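Local structure of translation initiation factor eIF2B subunit gamma (Schizosaccharomyces pombe, 5B04) at residues F39-F47 against F85-M93; S57-L65 against E95-W103. The protein serves as a component of the eIF2B complex, which catalyses the exchange of GDP for GTP on the gamma subunit of initiation factor eIF2. The protein carries 3 engineered substitutions. One frame throughout, in Å; residues are numbered along the deposited sequence.

Contact 1 of 2, residues F39-F47 against F85-M93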
# COMPACT_ATOMS: atom_id res chain seq x y z
N PHE E 39 3.33 -9.03 -55.54
CA PHE E 39 2.37 -9.50 -56.51
C PHE E 39 2.66 -8.94 -57.90
O PHE E 39 3.44 -7.99 -58.04
CB PHE E 39 0.94 -9.12 -56.11
CG PHE E 39 0.53 -9.61 -54.75
CD1 PHE E 39 0.14 -10.92 -54.56
CD2 PHE E 39 0.52 -8.75 -53.67
CE1 PHE E 39 -0.25 -11.37 -53.31
CE2 PHE E 39 0.13 -9.19 -52.42
CZ PHE E 39 -0.25 -10.50 -52.24
N GLN E 40 2.04 -9.53 -58.91
CA GLN E 40 2.01 -8.96 -60.25
C GLN E 40 0.64 -9.26 -60.85
O GLN E 40 0.10 -10.35 -60.67
CB GLN E 40 3.14 -9.51 -61.12
CG GLN E 40 3.20 -11.02 -61.21
CD GLN E 40 4.48 -11.50 -61.87
OE1 GLN E 40 4.59 -12.67 -62.24
NE2 GLN E 40 5.44 -10.61 -62.02
N ALA E 41 0.08 -8.28 -61.56
CA ALA E 41 -1.32 -8.37 -61.96
C ALA E 41 -1.51 -8.78 -63.42
O ALA E 41 -0.72 -8.42 -64.29
CB ALA E 41 -2.01 -7.04 -61.71
N VAL E 42 -2.57 -9.55 -63.66
CA VAL E 42 -2.94 -9.96 -65.01
C VAL E 42 -4.38 -9.57 -65.32
O VAL E 42 -5.32 -10.10 -64.71
CB VAL E 42 -2.78 -11.47 -65.22
CG1 VAL E 42 -3.33 -11.88 -66.57
CG2 VAL E 42 -1.31 -11.87 -65.09
N VAL E 43 -4.56 -8.65 -66.26
CA VAL E 43 -5.89 -8.25 -66.69
C VAL E 43 -6.23 -8.91 -68.02
O VAL E 43 -5.52 -8.74 -69.01
CB VAL E 43 -6.01 -6.72 -66.83
CG1 VAL E 43 -7.35 -6.35 -67.44
CG2 VAL E 43 -5.82 -6.05 -65.49
N PHE E 44 -7.33 -9.67 -68.04
CA PHE E 44 -7.76 -10.32 -69.27
C PHE E 44 -8.82 -9.49 -69.99
O PHE E 44 -9.88 -9.20 -69.43
CB PHE E 44 -8.29 -11.73 -68.99
CG PHE E 44 -8.76 -12.46 -70.21
CD1 PHE E 44 -8.01 -12.43 -71.38
CD2 PHE E 44 -9.94 -13.17 -70.20
CE1 PHE E 44 -8.44 -13.10 -72.51
CE2 PHE E 44 -10.38 -13.84 -71.33
CZ PHE E 44 -9.62 -13.81 -72.49
N ALA E 45 -8.53 -9.12 -71.23
CA ALA E 45 -9.45 -8.34 -72.04
C ALA E 45 -9.87 -9.13 -73.27
O ALA E 45 -9.33 -8.93 -74.36
CB ALA E 45 -8.81 -7.02 -72.44
N GLY E 46 -10.84 -10.01 -73.10
CA GLY E 46 -11.29 -10.87 -74.18
C GLY E 46 -12.35 -10.24 -75.05
O GLY E 46 -12.81 -9.13 -74.79
N PHE E 47 -12.72 -10.95 -76.11
CA PHE E 47 -13.82 -10.55 -76.98
C PHE E 47 -15.11 -10.51 -76.18
O PHE E 47 -15.29 -11.30 -75.24
CB PHE E 47 -13.93 -11.51 -78.16
CG PHE E 47 -15.08 -11.23 -79.08
CD1 PHE E 47 -14.96 -10.32 -80.12
CD2 PHE E 47 -16.28 -11.91 -78.93
CE1 PHE E 47 -16.02 -10.08 -80.97
CE2 PHE E 47 -17.34 -11.67 -79.78
CZ PHE E 47 -17.21 -10.75 -80.81
N PHE E 85 0.46 -1.14 -57.50
CA PHE E 85 1.04 -1.76 -58.69
C PHE E 85 1.61 -0.71 -59.63
O PHE E 85 1.00 0.33 -59.87
CB PHE E 85 -0.01 -2.60 -59.43
CG PHE E 85 -0.24 -3.96 -58.82
CD1 PHE E 85 -1.04 -4.10 -57.69
CD2 PHE E 85 0.32 -5.09 -59.38
CE1 PHE E 85 -1.26 -5.34 -57.14
CE2 PHE E 85 0.10 -6.33 -58.83
CZ PHE E 85 -0.69 -6.46 -57.71
N THR E 86 2.80 -0.99 -60.17
CA THR E 86 3.45 -0.07 -61.09
C THR E 86 3.49 -0.65 -62.50
O THR E 86 3.77 0.06 -63.47
CB THR E 86 4.88 0.26 -60.64
OG1 THR E 86 5.58 -0.95 -60.33
CG2 THR E 86 4.86 1.14 -59.40
N SER E 87 3.20 -1.94 -62.61
CA SER E 87 3.19 -2.61 -63.91
C SER E 87 2.20 -3.77 -63.91
O SER E 87 2.02 -4.46 -62.91
CB SER E 87 4.59 -3.12 -64.26
OG SER E 87 4.97 -4.19 -63.41
N ALA E 88 1.55 -3.98 -65.05
CA ALA E 88 0.57 -5.05 -65.18
C ALA E 88 0.63 -5.71 -66.56
O ALA E 88 0.98 -5.07 -67.55
CB ALA E 88 -0.83 -4.52 -64.92
N ILE E 89 0.28 -6.99 -66.60
CA ILE E 89 0.20 -7.73 -67.86
C ILE E 89 -1.22 -7.67 -68.41
O ILE E 89 -2.18 -7.96 -67.71
CB ILE E 89 0.61 -9.20 -67.68
CG1 ILE E 89 2.05 -9.30 -67.17
CG2 ILE E 89 0.46 -9.96 -68.99
CD1 ILE E 89 2.51 -10.72 -66.92
N LEU E 90 -1.34 -7.28 -69.68
CA LEU E 90 -2.66 -7.17 -70.30
C LEU E 90 -2.83 -8.18 -71.42
O LEU E 90 -2.29 -8.01 -72.52
CB LEU E 90 -2.87 -5.75 -70.83
CG LEU E 90 -4.21 -5.48 -71.53
CD1 LEU E 90 -5.38 -5.97 -70.68
CD2 LEU E 90 -4.35 -4.00 -71.81
N ILE E 91 -3.59 -9.23 -71.14
CA ILE E 91 -3.91 -10.24 -72.14
C ILE E 91 -5.12 -9.81 -72.95
O ILE E 91 -6.10 -9.30 -72.39
CB ILE E 91 -4.19 -11.61 -71.50
CG1 ILE E 91 -2.92 -12.18 -70.85
CG2 ILE E 91 -4.72 -12.58 -72.54
CD1 ILE E 91 -3.18 -13.39 -69.98
N CYS E 92 -5.06 -9.99 -74.27
CA CYS E 92 -6.19 -9.65 -75.13
C CYS E 92 -6.14 -10.43 -76.44
O CYS E 92 -5.34 -11.35 -76.59
CB CYS E 92 -6.19 -8.15 -75.43
SG CYS E 92 -4.83 -7.59 -76.48
N MET E 93 -7.01 -10.06 -77.37
CA MET E 93 -7.05 -10.69 -78.68
C MET E 93 -6.28 -9.83 -79.68
O MET E 93 -6.22 -8.61 -79.53
CB MET E 93 -8.49 -10.89 -79.14
CG MET E 93 -9.37 -11.57 -78.10
SD MET E 93 -8.71 -13.17 -77.61
CE MET E 93 -9.76 -13.56 -76.21
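A41 and I89 begin a ladder of four backbone hydrogen bonds that joins strands 39-45 and 87-92 in parallel. I89 N donates to A41 O at 2.9 Å, V43 N to I89 O, I91 N to V43 O, and A45 N to I91 O at 2.7 Å. CA-H...O contacts, among them V42 CA to I89 O at 3.4 Å, accompany these bonds.

Apolar contacts cover both faces of the pair. On one, V42 lies alongside I89 and reaches I91 CD1 with CG1 at 3.7 Å. CG of F44 is anti to its backbone N (chi1 180°), which brings CD1 to 3.5 Å from I91 CG2, and M93 CE meets the ring at its edge. Helix 128-134 packs on this face. On the other, V43 CG1 touches L90 CD1 at 3.8 Å.

At the N-terminal end one aromatic ring, that of F85, packs on the backbone and CB atoms of 39-41. It sets CE2 3.6 Å from A41 CB, with Q40 CA at its edge and CZ beside F39 CB; an alanine here would probably open a gap beside A41 CB and F39 CB, which would lose their ring partner.

Helix 74-82, packed on A41, V43 and A88, connects the strands as a beta-alpha-beta crossover of the nucleotidyltransferase-like GT-A domain.

Contact 2 of 2, residues S57-L65 against E95-W103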
# COMPACT_ATOMS: atom_id res chain seq x y z
N SER E 57 -17.41 -5.14 -83.66
CA SER E 57 -16.44 -4.41 -84.47
C SER E 57 -15.00 -4.57 -83.99
O SER E 57 -14.75 -4.84 -82.82
CB SER E 57 -16.80 -2.93 -84.50
OG SER E 57 -15.76 -2.15 -85.06
N ASP E 58 -14.06 -4.39 -84.92
CA ASP E 58 -12.64 -4.44 -84.60
C ASP E 58 -12.16 -3.06 -84.17
O ASP E 58 -11.07 -2.91 -83.63
CB ASP E 58 -11.84 -4.94 -85.80
CG ASP E 58 -12.53 -6.06 -86.54
OD1 ASP E 58 -12.43 -7.23 -86.09
OD2 ASP E 58 -13.19 -5.78 -87.56
N ALA E 59 -12.99 -2.05 -84.44
CA ALA E 59 -12.69 -0.69 -84.02
C ALA E 59 -12.97 -0.53 -82.53
O ALA E 59 -12.28 0.21 -81.83
CB ALA E 59 -13.51 0.31 -84.83
N LEU E 60 -14.00 -1.23 -82.05
CA LEU E 60 -14.34 -1.22 -80.64
C LEU E 60 -14.20 -2.60 -80.01
O LEU E 60 -15.12 -3.42 -80.10
CB LEU E 60 -15.77 -0.71 -80.43
CG LEU E 60 -15.94 0.77 -80.09
CD1 LEU E 60 -17.38 1.06 -79.73
CD2 LEU E 60 -15.01 1.16 -78.94
N PRO E 61 -13.05 -2.86 -79.39
CA PRO E 61 -12.89 -4.09 -78.60
C PRO E 61 -13.67 -3.98 -77.30
O PRO E 61 -14.01 -2.87 -76.90
CB PRO E 61 -11.38 -4.15 -78.35
CG PRO E 61 -10.95 -2.72 -78.38
CD PRO E 61 -11.82 -2.05 -79.40
N LYS E 62 -13.94 -5.11 -76.65
CA LYS E 62 -14.71 -5.12 -75.41
C LYS E 62 -14.09 -4.23 -74.34
O LYS E 62 -14.79 -3.53 -73.61
CB LYS E 62 -14.84 -6.55 -74.88
CG LYS E 62 -15.56 -6.66 -73.55
CD LYS E 62 -15.54 -8.08 -73.03
CE LYS E 62 -16.34 -8.21 -71.74
NZ LYS E 62 -16.44 -9.63 -71.29
N ALA E 63 -12.76 -4.24 -74.27
CA ALA E 63 -12.03 -3.55 -73.21
C ALA E 63 -12.11 -2.03 -73.32
O ALA E 63 -11.82 -1.32 -72.36
CB ALA E 63 -10.58 -3.99 -73.21
N LEU E 64 -12.51 -1.52 -74.49
CA LEU E 64 -12.51 -0.08 -74.71
C LEU E 64 -13.91 0.53 -74.72
O LEU E 64 -14.06 1.73 -74.95
CB LEU E 64 -11.80 0.25 -76.03
CG LEU E 64 -10.28 0.29 -75.96
CD1 LEU E 64 -9.68 0.57 -77.34
CD2 LEU E 64 -9.81 1.33 -74.95
N LEU E 65 -14.92 -0.29 -74.45
CA LEU E 65 -16.29 0.22 -74.32
C LEU E 65 -16.37 1.19 -73.15
O LEU E 65 -16.06 0.83 -72.02
CB LEU E 65 -17.28 -0.92 -74.12
CG LEU E 65 -17.43 -1.97 -75.22
CD1 LEU E 65 -18.28 -3.12 -74.69
CD2 LEU E 65 -18.06 -1.37 -76.46
N GLU E 95 -7.03 -9.09 -82.64
CA GLU E 95 -8.01 -8.16 -83.17
C GLU E 95 -8.14 -7.00 -82.19
O GLU E 95 -8.47 -7.20 -81.03
CB GLU E 95 -9.36 -8.84 -83.40
CG GLU E 95 -9.32 -10.03 -84.36
CD GLU E 95 -8.77 -11.30 -83.72
OE1 GLU E 95 -8.78 -12.35 -84.39
OE2 GLU E 95 -8.32 -11.25 -82.56
N ALA E 96 -7.84 -5.80 -82.68
CA ALA E 96 -7.81 -4.59 -81.85
C ALA E 96 -6.79 -4.70 -80.71
O ALA E 96 -7.01 -4.18 -79.62
CB ALA E 96 -9.20 -4.28 -81.30
N GLU E 97 -5.68 -5.39 -80.97
CA GLU E 97 -4.55 -5.38 -80.05
C GLU E 97 -3.87 -4.02 -80.13
O GLU E 97 -3.46 -3.45 -79.12
CB GLU E 97 -3.55 -6.49 -80.37
CG GLU E 97 -2.24 -6.37 -79.61
CD GLU E 97 -1.17 -7.32 -80.12
OE1 GLU E 97 -1.43 -8.03 -81.12
OE2 GLU E 97 -0.07 -7.36 -79.52
N ALA E 98 -3.76 -3.51 -81.36
CA ALA E 98 -3.16 -2.21 -81.60
C ALA E 98 -4.09 -1.09 -81.17
O ALA E 98 -3.65 0.02 -80.89
CB ALA E 98 -2.79 -2.06 -83.07
N HIS E 99 -5.39 -1.38 -81.13
CA HIS E 99 -6.38 -0.41 -80.66
C HIS E 99 -6.24 -0.18 -79.16
O HIS E 99 -6.27 0.96 -78.69
CB HIS E 99 -7.80 -0.86 -81.00
CG HIS E 99 -8.22 -0.54 -82.39
ND1 HIS E 99 -8.38 -1.50 -83.37
CD2 HIS E 99 -8.52 0.65 -82.98
CE1 HIS E 99 -8.76 -0.92 -84.49
NE2 HIS E 99 -8.85 0.38 -84.29
N ILE E 100 -6.09 -1.27 -78.42
CA ILE E 100 -5.84 -1.18 -76.98
C ILE E 100 -4.52 -0.45 -76.74
O ILE E 100 -4.44 0.43 -75.88
CB ILE E 100 -5.78 -2.58 -76.33
CG1 ILE E 100 -7.13 -3.28 -76.47
CG2 ILE E 100 -5.39 -2.47 -74.87
CD1 ILE E 100 -7.18 -4.65 -75.84
N ASN E 101 -3.50 -0.81 -77.51
CA ASN E 101 -2.21 -0.14 -77.46
C ASN E 101 -2.32 1.34 -77.79
O ASN E 101 -1.64 2.18 -77.19
CB ASN E 101 -1.22 -0.81 -78.41
CG ASN E 101 -0.49 -1.97 -77.77
OD1 ASN E 101 -0.70 -3.13 -78.13
ND2 ASN E 101 0.38 -1.67 -76.82
N ALA E 102 -3.18 1.67 -78.75
CA ALA E 102 -3.37 3.04 -79.19
C ALA E 102 -3.95 3.91 -78.08
O ALA E 102 -3.57 5.07 -77.93
CB ALA E 102 -4.26 3.09 -80.42
N TRP E 103 -4.88 3.35 -77.32
CA TRP E 103 -5.49 4.08 -76.21
C TRP E 103 -4.50 4.24 -75.06
O TRP E 103 -4.55 5.23 -74.33
CB TRP E 103 -6.75 3.38 -75.72
CG TRP E 103 -7.35 4.03 -74.52
CD1 TRP E 103 -8.05 5.20 -74.48
CD2 TRP E 103 -7.28 3.57 -73.17
NE1 TRP E 103 -8.43 5.49 -73.19
CE2 TRP E 103 -7.96 4.50 -72.37
CE3 TRP E 103 -6.70 2.45 -72.56
CZ2 TRP E 103 -8.09 4.35 -70.99
CZ3 TRP E 103 -6.83 2.30 -71.19
CH2 TRP E 103 -7.52 3.25 -70.42
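L64 and W103 lie alongside one another, pointing opposite ways, and the methyl CD2 of L64 settles over one face of the indole. It lies 4.0 Å from the centroid of the five-membered ring of W103, 29° off the normal, a CH-pi contact displaced toward the rim. W103 carries its CG anti to the backbone N (chi1 175°), an orientation that offers the ring face to the leucine. The other methyl of L64, CD1, rests 3.7 Å from H99 O, so one branched side chain spans a full turn of helix 97-105.

From 57-65 it is backbone that meets the H99 imidazole. D58 O comes to 3.0 Å from H99 ND1, at too poor an angle for a hydrogen bond. A59 CA sits over a face of the H99 ring, 4.2 Å from its centroid, and A59 O approaches a face as well. The chain bends here in an ST turn, in which S57 OG accepts from A59 N at 2.8 Å.

At the start of the helix and along its flank the packing is aliphatic. P61 sets CB, CG and CD against the single methyl of A96, the N-cap residue, with P61 CB 3.7 Å from A96 CB. Farther along, I100 CG1 meets P61 CG, while I100 CD1 meets A63 CB at 4.3 Å. The same isoleucine touches L90 and C92 of the strand beneath.

No hydrogen bond or salt bridge crosses this contact, and D58 OD1 and E95 OE1, of like charge, stay 6.5 Å apart. Its cohesion therefore rests on shape: methyl groups and a proline ring fitted to a helix flank, with the W103 face taking a leucine methyl and the H99 face the backbone of A59.

The two contacts illustrate how a domain changes its bonding from buried sheet to surface. Contact 1 is largely buried and is joined by backbone hydrogen bonds and apolar packing on both faces of the sheet, whereas contact 2 lies near the surface and joins a loop to a helix through packing without a hydrogen bond between them. Each strand of contact 1 is followed in the chain by a segment of contact 2: strand 87-92 leads into helix 97-105, and strand 39-45 into the loop holding 57-65. Their centres are about 14 Å apart, yet they meet directly, with A45 CB 3.6 Å from A63 CB. One sheet face, toward its C-terminal end at A45, L90 and C92, thus underlies the loop and helix of contact 2.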